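Local coordinates for protein Cag38821 (Sulfolobus islandicus rod-shaped virus 1, PDB 2X48) that is of unknown function but probably binds DNA through a small helix-turn-helix domain that carries an N-terminal beta-hairpin, at residues 22-27 / 35-40; 3-8 / 18-23. All blocks are in the same frame, centred on the assembly; numbering follows the deposited sequence.

Contact 1 of 2, residues 22-27 / 35-40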
ATOM      1  N   SER A  22      -4.098   0.563  -5.083  1.00 45.34           N
ATOM      2  CA  SER A  22      -3.195   0.135  -6.145  1.00 45.31           C
ATOM      3  C   SER A  22      -1.815  -0.256  -5.631  1.00 42.66           C
ATOM      4  O   SER A  22      -1.277  -1.284  -6.038  1.00 42.49           O
ATOM      5  CB  SER A  22      -3.061   1.217  -7.204  1.00 48.31           C
ATOM      6  OG  SER A  22      -4.164   1.193  -8.087  1.00 51.98           O
ATOM      7  N   VAL A  23      -1.246   0.550  -4.735  1.00 41.51           N
ATOM      8  CA  VAL A  23       0.057   0.230  -4.146  1.00 39.73           C
ATOM      9  C   VAL A  23      -0.035  -1.040  -3.292  1.00 38.00           C
ATOM     10  O   VAL A  23       0.835  -1.909  -3.358  1.00 37.15           O
ATOM     11  CB  VAL A  23       0.597   1.387  -3.295  1.00 40.00           C
ATOM     12  CG1 VAL A  23       1.874   0.971  -2.553  1.00 39.21           C
ATOM     13  CG2 VAL A  23       0.875   2.594  -4.179  1.00 42.60           C
ATOM     14  N   ALA A  24      -1.105  -1.147  -2.511  1.00 38.28           N
ATOM     15  CA  ALA A  24      -1.347  -2.320  -1.693  1.00 37.52           C
ATOM     16  C   ALA A  24      -1.306  -3.552  -2.570  1.00 38.18           C
ATOM     17  O   ALA A  24      -0.617  -4.519  -2.244  1.00 37.05           O
ATOM     18  CB  ALA A  24      -2.696  -2.213  -0.989  1.00 39.07           C
ATOM     19  N   HIS A  25      -2.037  -3.508  -3.685  1.00 41.06           N
ATOM     20  CA  HIS A  25      -2.078  -4.633  -4.645  1.00 43.23           C
ATOM     21  C   HIS A  25      -0.694  -4.995  -5.169  1.00 42.74           C
ATOM     22  O   HIS A  25      -0.374  -6.182  -5.270  1.00 43.52           O
ATOM     23  CB  HIS A  25      -2.990  -4.343  -5.851  1.00 46.77           C
ATOM     24  CG  HIS A  25      -4.456  -4.365  -5.537  1.00 50.53           C
ATOM     25  ND1 HIS A  25      -5.405  -3.844  -6.395  1.00 55.31           N
ATOM     26  CD2 HIS A  25      -5.137  -4.833  -4.463  1.00 51.53           C
ATOM     27  CE1 HIS A  25      -6.605  -4.003  -5.866  1.00 57.84           C
ATOM     28  NE2 HIS A  25      -6.471  -4.599  -4.694  1.00 55.55           N
ATOM     29  N   GLU A  26       0.112  -3.988  -5.517  1.00 42.79           N
ATOM     30  CA  GLU A  26       1.474  -4.239  -6.018  1.00 43.57           C
ATOM     31  C   GLU A  26       2.357  -4.874  -4.956  1.00 41.02           C
ATOM     32  O   GLU A  26       3.126  -5.788  -5.242  1.00 42.35           O
ATOM     33  CB  GLU A  26       2.157  -2.964  -6.540  1.00 45.38           C
ATOM     34  CG  GLU A  26       1.954  -2.700  -8.038  1.00 50.65           C
ATOM     35  CD  GLU A  26       3.179  -2.102  -8.744  1.00 55.78           C
ATOM     36  OE1 GLU A  26       2.970  -1.510  -9.824  1.00 61.44           O
ATOM     37  OE2 GLU A  26       4.336  -2.224  -8.249  1.00 54.55           O
ATOM     38  N   LEU A  27       2.265  -4.383  -3.736  1.00 38.65           N
ATOM     39  CA  LEU A  27       3.165  -4.858  -2.694  1.00 37.53           C
ATOM     40  C   LEU A  27       2.825  -6.304  -2.317  1.00 37.01           C
ATOM     41  O   LEU A  27       3.718  -7.115  -2.050  1.00 37.40           O
ATOM     42  CB  LEU A  27       3.130  -3.918  -1.485  1.00 36.31           C
ATOM     43  CG  LEU A  27       3.642  -2.502  -1.760  1.00 37.49           C
ATOM     44  CD1 LEU A  27       3.381  -1.591  -0.555  1.00 37.17           C
ATOM     45  CD2 LEU A  27       5.133  -2.493  -2.127  1.00 38.36           C
ATOM     46  N   GLN A  35       1.035  -6.904   7.528  1.00 44.37           N
ATOM     47  CA  GLN A  35       1.703  -6.064   8.529  1.00 46.98           C
ATOM     48  C   GLN A  35       2.614  -5.056   7.819  1.00 44.10           C
ATOM     49  O   GLN A  35       2.584  -3.860   8.120  1.00 45.62           O
ATOM     50  CB  GLN A  35       2.466  -6.944   9.541  1.00 50.42           C
ATOM     51  CG  GLN A  35       3.535  -6.248  10.410  1.00 55.82           C
ATOM     52  CD  GLN A  35       2.961  -5.268  11.436  1.00 64.34           C
ATOM     53  OE1 GLN A  35       3.159  -5.441  12.650  1.00 70.85           O
ATOM     54  NE2 GLN A  35       2.266  -4.217  10.955  1.00 65.05           N
ATOM     55  N   GLN A  36       3.384  -5.548   6.853  1.00 53.58           N
ATOM     56  CA  GLN A  36       4.364  -4.739   6.142  1.00 52.87           C
ATOM     57  C   GLN A  36       3.717  -3.738   5.183  1.00 49.79           C
ATOM     58  O   GLN A  36       4.253  -2.657   4.971  1.00 50.70           O
ATOM     59  CB  GLN A  36       5.351  -5.640   5.381  1.00 52.25           C
ATOM     60  CG  GLN A  36       6.383  -6.350   6.274  1.00 57.16           C
ATOM     61  CD  GLN A  36       7.071  -7.535   5.601  1.00 57.37           C
ATOM     62  OE1 GLN A  36       6.811  -7.854   4.448  1.00 54.07           O
ATOM     63  NE2 GLN A  36       7.954  -8.188   6.330  1.00 62.59           N
ATOM     64  N   ILE A  37       2.582  -4.095   4.590  1.00 47.27           N
ATOM     65  CA  ILE A  37       1.858  -3.169   3.706  1.00 45.86           C
ATOM     66  C   ILE A  37       1.248  -2.022   4.517  1.00 48.34           C
ATOM     67  O   ILE A  37       1.269  -0.875   4.087  1.00 48.84           O
ATOM     68  CB  ILE A  37       0.767  -3.891   2.862  1.00 44.51           C
ATOM     69  CG1 ILE A  37       1.430  -4.819   1.846  1.00 43.33           C
ATOM     70  CG2 ILE A  37      -0.088  -2.884   2.111  1.00 44.95           C
ATOM     71  CD1 ILE A  37       0.490  -5.784   1.183  1.00 43.74           C
ATOM     72  N   ALA A  38       0.746  -2.343   5.707  1.00 50.93           N
ATOM     73  CA  ALA A  38       0.127  -1.365   6.585  1.00 54.91           C
ATOM     74  C   ALA A  38       1.125  -0.307   7.056  1.00 58.00           C
ATOM     75  O   ALA A  38       0.809   0.883   7.080  1.00 60.40           O
ATOM     76  CB  ALA A  38      -0.504  -2.067   7.775  1.00 58.37           C
ATOM     77  N   ASN A  39       2.324  -0.732   7.438  1.00 59.14           N
ATOM     78  CA  ASN A  39       3.357   0.219   7.839  1.00 63.41           C
ATOM     79  C   ASN A  39       3.844   1.061   6.674  1.00 61.07           C
ATOM     80  O   ASN A  39       4.112   2.247   6.846  1.00 64.79           O
ATOM     81  CB  ASN A  39       4.538  -0.486   8.517  1.00 66.85           C
ATOM     82  CG  ASN A  39       4.280  -0.745   9.988  1.00 73.32           C
ATOM     83  OD1 ASN A  39       3.738  -1.790  10.350  1.00 73.79           O
ATOM     84  ND2 ASN A  39       4.633   0.223  10.845  1.00 80.80           N
ATOM     85  N   ALA A  40       3.956   0.454   5.497  1.00 56.00           N
ATOM     86  CA  ALA A  40       4.446   1.164   4.317  1.00 54.66           C
ATOM     87  C   ALA A  40       3.502   2.292   3.875  1.00 54.90           C
ATOM     88  O   ALA A  40       3.964   3.336   3.412  1.00 56.77           O
ATOM     89  CB  ALA A  40       4.680   0.193   3.172  1.00 50.75           C
TER
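Ile37 is the bump of this interface, and Ala24 and Leu27, one turn apart on the facing helix, form the hollow that receives it. Its two branches divide the work. The ethyl arm runs alongside the base of the leucine, with Ile37 CG1 3.8 Å from Leu27 CB, and its terminal methyl passes on to the helix backbone, Ile37 CD1 lying 3.8 Å from Ala24 O. The shorter branch settles over the alanine, where Ile37 CG2 is 4.0 Å from Ala24 CA and 4.1 Å from Ala24 CB. This split follows from the first torsion of Ile37 (chi1 -68°), which sets CG2 anti to the backbone N and CG1 anti to the carbonyl carbon, spreading the branches across two neighbouring residues. In return Leu27 reaches across: its CD1 comes to 4.3 Å from Ala40 CB, a looser touch one turn further along helix 34-41. No hydrogen bond joins the segments, and the small Ala24 lets the bulky isoleucine meet backbone as well as side chain.

The axes of segments 22-27 and 35-40 approach to 10.2 Å, their directions 143° apart, an inclined antiparallel pairing. Tyr32, in the connecting loop, packs on both Leu27 and Ile37, while Val48 of helix 45-52 touches Ile37 and Tyr51 touches Ala24, so the third helix joins the same core. Here helix 17-29 packs on helix 34-41, probably the first helix of a helix-turn-helix motif, which a tight turn links to helix 45-52, an arrangement typical of the three-helix core of such domains.

Contact 2 of 2, residues 3-8 / 18-23; sequences KEIQVQ and DDLVSV
Lys3 NZ is hydrogen-bonded to Leu41 O at the end of helix 34-41, and on its way there the lysine passes Leu20, with Lys3 NZ 4.5 Å from Leu20 CD2. The lysine chain is almost fully stretched from CB outward, which carries the ammonium group from the start of strand 3-7 to that carbonyl. A positive charge beside the C-terminal end of a helix is probably favourable there.

The same leucine methyl also meets the strand's apolar residue: Ile5 CD1 lies 4.3 Å from Leu20 CD2, methyl to methyl. Ile5 gets there through an extended ethyl arm (chi2 -167°) directed at the helix, whereas the leucine bends its end nearer to the strand than its first bond suggests. Val23, one turn on, faces the strand as well, but Val23 CG1 stays 4.9 Å from Ile5 CD1, so this is a light contact that buries 121 Å² in all.

Leu41 touches Ile5, Leu20 and Val23. Strand 3-7 pairs antiparallel with strand 10-14, whose Val14 packs on both Ile5 and Leu20, and the hairpin thus lies against helix 17-29 with the end of helix 34-41 packed against both.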
ATOM      1  N   LYS A   3       1.623  12.510  -1.237  1.00 64.66           N
ATOM      2  CA  LYS A   3       2.492  11.672  -0.401  1.00 58.54           C
ATOM      3  C   LYS A   3       3.234  10.630  -1.256  1.00 53.76           C
ATOM      4  O   LYS A   3       2.648  10.037  -2.165  1.00 53.74           O
ATOM      5  CB  LYS A   3       1.604  11.022   0.676  1.00 57.57           C
ATOM      6  CG  LYS A   3       2.042   9.710   1.310  1.00 54.39           C
ATOM      7  CD  LYS A   3       0.940   9.245   2.298  1.00 60.23           C
ATOM      8  CE  LYS A   3       1.157   7.823   2.840  1.00 62.25           C
ATOM      9  NZ  LYS A   3       0.056   7.343   3.725  1.00 71.55           N
ATOM     10  N   GLU A   4       4.518  10.414  -0.973  1.00 53.02           N
ATOM     11  CA  GLU A   4       5.351   9.497  -1.771  1.00 50.44           C
ATOM     12  C   GLU A   4       5.877   8.308  -0.951  1.00 46.44           C
ATOM     13  O   GLU A   4       6.569   8.498   0.042  1.00 50.56           O
ATOM     14  CB  GLU A   4       6.524  10.267  -2.375  1.00 58.38           C
ATOM     15  CG  GLU A   4       7.323   9.483  -3.398  1.00 60.29           C
ATOM     16  CD  GLU A   4       8.660  10.124  -3.720  1.00 74.01           C
ATOM     17  OE1 GLU A   4       8.703  11.335  -4.049  1.00 85.89           O
ATOM     18  OE2 GLU A   4       9.672   9.401  -3.643  1.00 76.05           O
ATOM     19  N   ILE A   5       5.578   7.088  -1.395  1.00 42.24           N
ATOM     20  CA  ILE A   5       5.921   5.867  -0.645  1.00 41.82           C
ATOM     21  C   ILE A   5       7.116   5.120  -1.257  1.00 42.01           C
ATOM     22  O   ILE A   5       7.091   4.739  -2.425  1.00 41.13           O
ATOM     23  CB  ILE A   5       4.700   4.911  -0.580  1.00 42.25           C
ATOM     24  CG1 ILE A   5       3.499   5.662   0.025  1.00 44.69           C
ATOM     25  CG2 ILE A   5       5.050   3.655   0.203  1.00 45.54           C
ATOM     26  CD1 ILE A   5       2.349   4.808   0.439  1.00 50.26           C
ATOM     27  N   GLN A   6       8.163   4.909  -0.465  1.00 46.69           N
ATOM     28  CA  GLN A   6       9.391   4.268  -0.964  1.00 49.17           C
ATOM     29  C   GLN A   6       9.526   2.841  -0.447  1.00 50.51           C
ATOM     30  O   GLN A   6       9.669   2.611   0.761  1.00 57.12           O
ATOM     31  CB  GLN A   6      10.643   5.095  -0.616  1.00 58.69           C
ATOM     32  CG  GLN A   6      11.945   4.279  -0.633  1.00 67.35           C
ATOM     33  CD  GLN A   6      13.108   4.993  -1.282  1.00 78.91           C
ATOM     34  OE1 GLN A   6      13.720   5.898  -0.694  1.00 93.41           O
ATOM     35  NE2 GLN A   6      13.443   4.571  -2.501  1.00 77.75           N
ATOM     36  N   VAL A   7       9.478   1.897  -1.389  1.00 47.80           N
ATOM     37  CA  VAL A   7       9.752   0.479  -1.132  1.00 51.58           C
ATOM     38  C   VAL A   7      10.854   0.018  -2.079  1.00 52.99           C
ATOM     39  O   VAL A   7      10.645  -0.014  -3.292  1.00 50.99           O
ATOM     40  CB  VAL A   7       8.499  -0.392  -1.360  1.00 51.64           C
ATOM     41  CG1 VAL A   7       8.863  -1.887  -1.373  1.00 58.56           C
ATOM     42  CG2 VAL A   7       7.455  -0.099  -0.292  1.00 53.73           C
ATOM     43  N   GLN A   8      12.010  -0.345  -1.526  1.00 59.91           N
ATOM     44  CA  GLN A   8      13.162  -0.788  -2.325  1.00 64.12           C
ATOM     45  C   GLN A   8      13.457   0.254  -3.405  1.00 62.26           C
ATOM     46  O   GLN A   8      13.602   1.428  -3.071  1.00 64.37           O
ATOM     47  CB  GLN A   8      12.936  -2.197  -2.904  1.00 64.88           C
ATOM     48  CG  GLN A   8      12.905  -3.318  -1.850  1.00 73.12           C
ATOM     49  CD  GLN A   8      14.305  -3.769  -1.381  1.00 85.43           C
ATOM     50  OE1 GLN A   8      15.258  -2.981  -1.341  1.00 89.06           O
ATOM     51  NE2 GLN A   8      14.421  -5.043  -1.025  1.00 94.20           N
ATOM     52  N   ASP A  18      -7.752   5.554  -3.757  1.00 65.16           N
ATOM     53  CA  ASP A  18      -7.674   4.625  -4.898  1.00 67.91           C
ATOM     54  C   ASP A  18      -6.212   4.276  -5.239  1.00 62.83           C
ATOM     55  O   ASP A  18      -5.916   3.157  -5.671  1.00 64.99           O
ATOM     56  CB  ASP A  18      -8.398   5.195  -6.134  1.00 73.69           C
ATOM     57  CG  ASP A  18      -9.921   5.043  -6.059  1.00 82.44           C
ATOM     58  OD1 ASP A  18     -10.633   6.050  -6.274  1.00 86.68           O
ATOM     59  OD2 ASP A  18     -10.411   3.923  -5.796  1.00 87.29           O
ATOM     60  N   ASP A  19      -5.312   5.234  -5.026  1.00 57.89           N
ATOM     61  CA  ASP A  19      -3.888   5.021  -5.239  1.00 53.96           C
ATOM     62  C   ASP A  19      -3.310   4.100  -4.167  1.00 52.25           C
ATOM     63  O   ASP A  19      -2.422   3.290  -4.453  1.00 51.23           O
ATOM     64  CB  ASP A  19      -3.123   6.354  -5.237  1.00 52.35           C
ATOM     65  CG  ASP A  19      -3.538   7.295  -6.384  1.00 56.63           C
ATOM     66  OD1 ASP A  19      -4.204   6.842  -7.352  1.00 61.83           O
ATOM     67  OD2 ASP A  19      -3.195   8.498  -6.314  1.00 57.91           O
ATOM     68  N   LEU A  20      -3.795   4.229  -2.934  1.00 46.74           N
ATOM     69  CA  LEU A  20      -3.320   3.373  -1.845  1.00 44.25           C
ATOM     70  C   LEU A  20      -3.678   1.937  -2.152  1.00 43.10           C
ATOM     71  O   LEU A  20      -2.855   1.035  -1.965  1.00 41.30           O
ATOM     72  CB  LEU A  20      -3.921   3.760  -0.483  1.00 45.64           C
ATOM     73  CG  LEU A  20      -3.387   4.983   0.271  1.00 47.01           C
ATOM     74  CD1 LEU A  20      -4.211   5.194   1.541  1.00 49.43           C
ATOM     75  CD2 LEU A  20      -1.902   4.839   0.607  1.00 45.20           C
ATOM     76  N   VAL A  21      -4.906   1.718  -2.616  1.00 45.42           N
ATOM     77  CA  VAL A  21      -5.341   0.369  -2.996  1.00 45.37           C
ATOM     78  C   VAL A  21      -4.382  -0.211  -4.035  1.00 44.05           C
ATOM     79  O   VAL A  21      -3.881  -1.322  -3.863  1.00 42.79           O
ATOM     80  CB  VAL A  21      -6.782   0.364  -3.534  1.00 49.68           C
ATOM     81  CG1 VAL A  21      -7.104  -0.973  -4.204  1.00 50.53           C
ATOM     82  CG2 VAL A  21      -7.765   0.663  -2.400  1.00 51.39           C
ATOM     83  N   SER A  22      -4.098   0.563  -5.083  1.00 45.34           N
ATOM     84  CA  SER A  22      -3.195   0.135  -6.145  1.00 45.31           C
ATOM     85  C   SER A  22      -1.815  -0.256  -5.631  1.00 42.66           C
ATOM     86  O   SER A  22      -1.277  -1.284  -6.038  1.00 42.49           O
ATOM     87  CB  SER A  22      -3.061   1.217  -7.204  1.00 48.31           C
ATOM     88  OG  SER A  22      -4.164   1.193  -8.087  1.00 51.98           O
ATOM     89  N   VAL A  23      -1.246   0.550  -4.735  1.00 41.51           N
ATOM     90  CA  VAL A  23       0.057   0.230  -4.146  1.00 39.73           C
ATOM     91  C   VAL A  23      -0.035  -1.040  -3.292  1.00 38.00           C
ATOM     92  O   VAL A  23       0.835  -1.909  -3.358  1.00 37.15           O
ATOM     93  CB  VAL A  23       0.597   1.387  -3.295  1.00 40.00           C
ATOM     94  CG1 VAL A  23       1.874   0.971  -2.553  1.00 39.21           C
ATOM     95  CG2 VAL A  23       0.875   2.594  -4.179  1.00 42.60           C
TER

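In the fold
Contacts 1 and 2 illustrate how a domain of some fifty residues builds one core from few layers. Both draw on helix 17-29, contact 2 on its first half and contact 1 on the following turns, with Ser22 and Val23 common to the two segments. Their centres are about 7 Å apart, and they touch directly: Leu27 CD2 lies 3.8 Å from Val7 CG2, and Ala40 also packs against Ile5. Helix 17-29 therefore meets the hairpin in one contact and helix 34-41 in the other, joining the beta-hairpin to the probable helix-turn-helix unit. Helix 45-52, the likely DNA-reading helix, makes neither contact itself; both lie in the core on which its Val48 and Tyr51 pack.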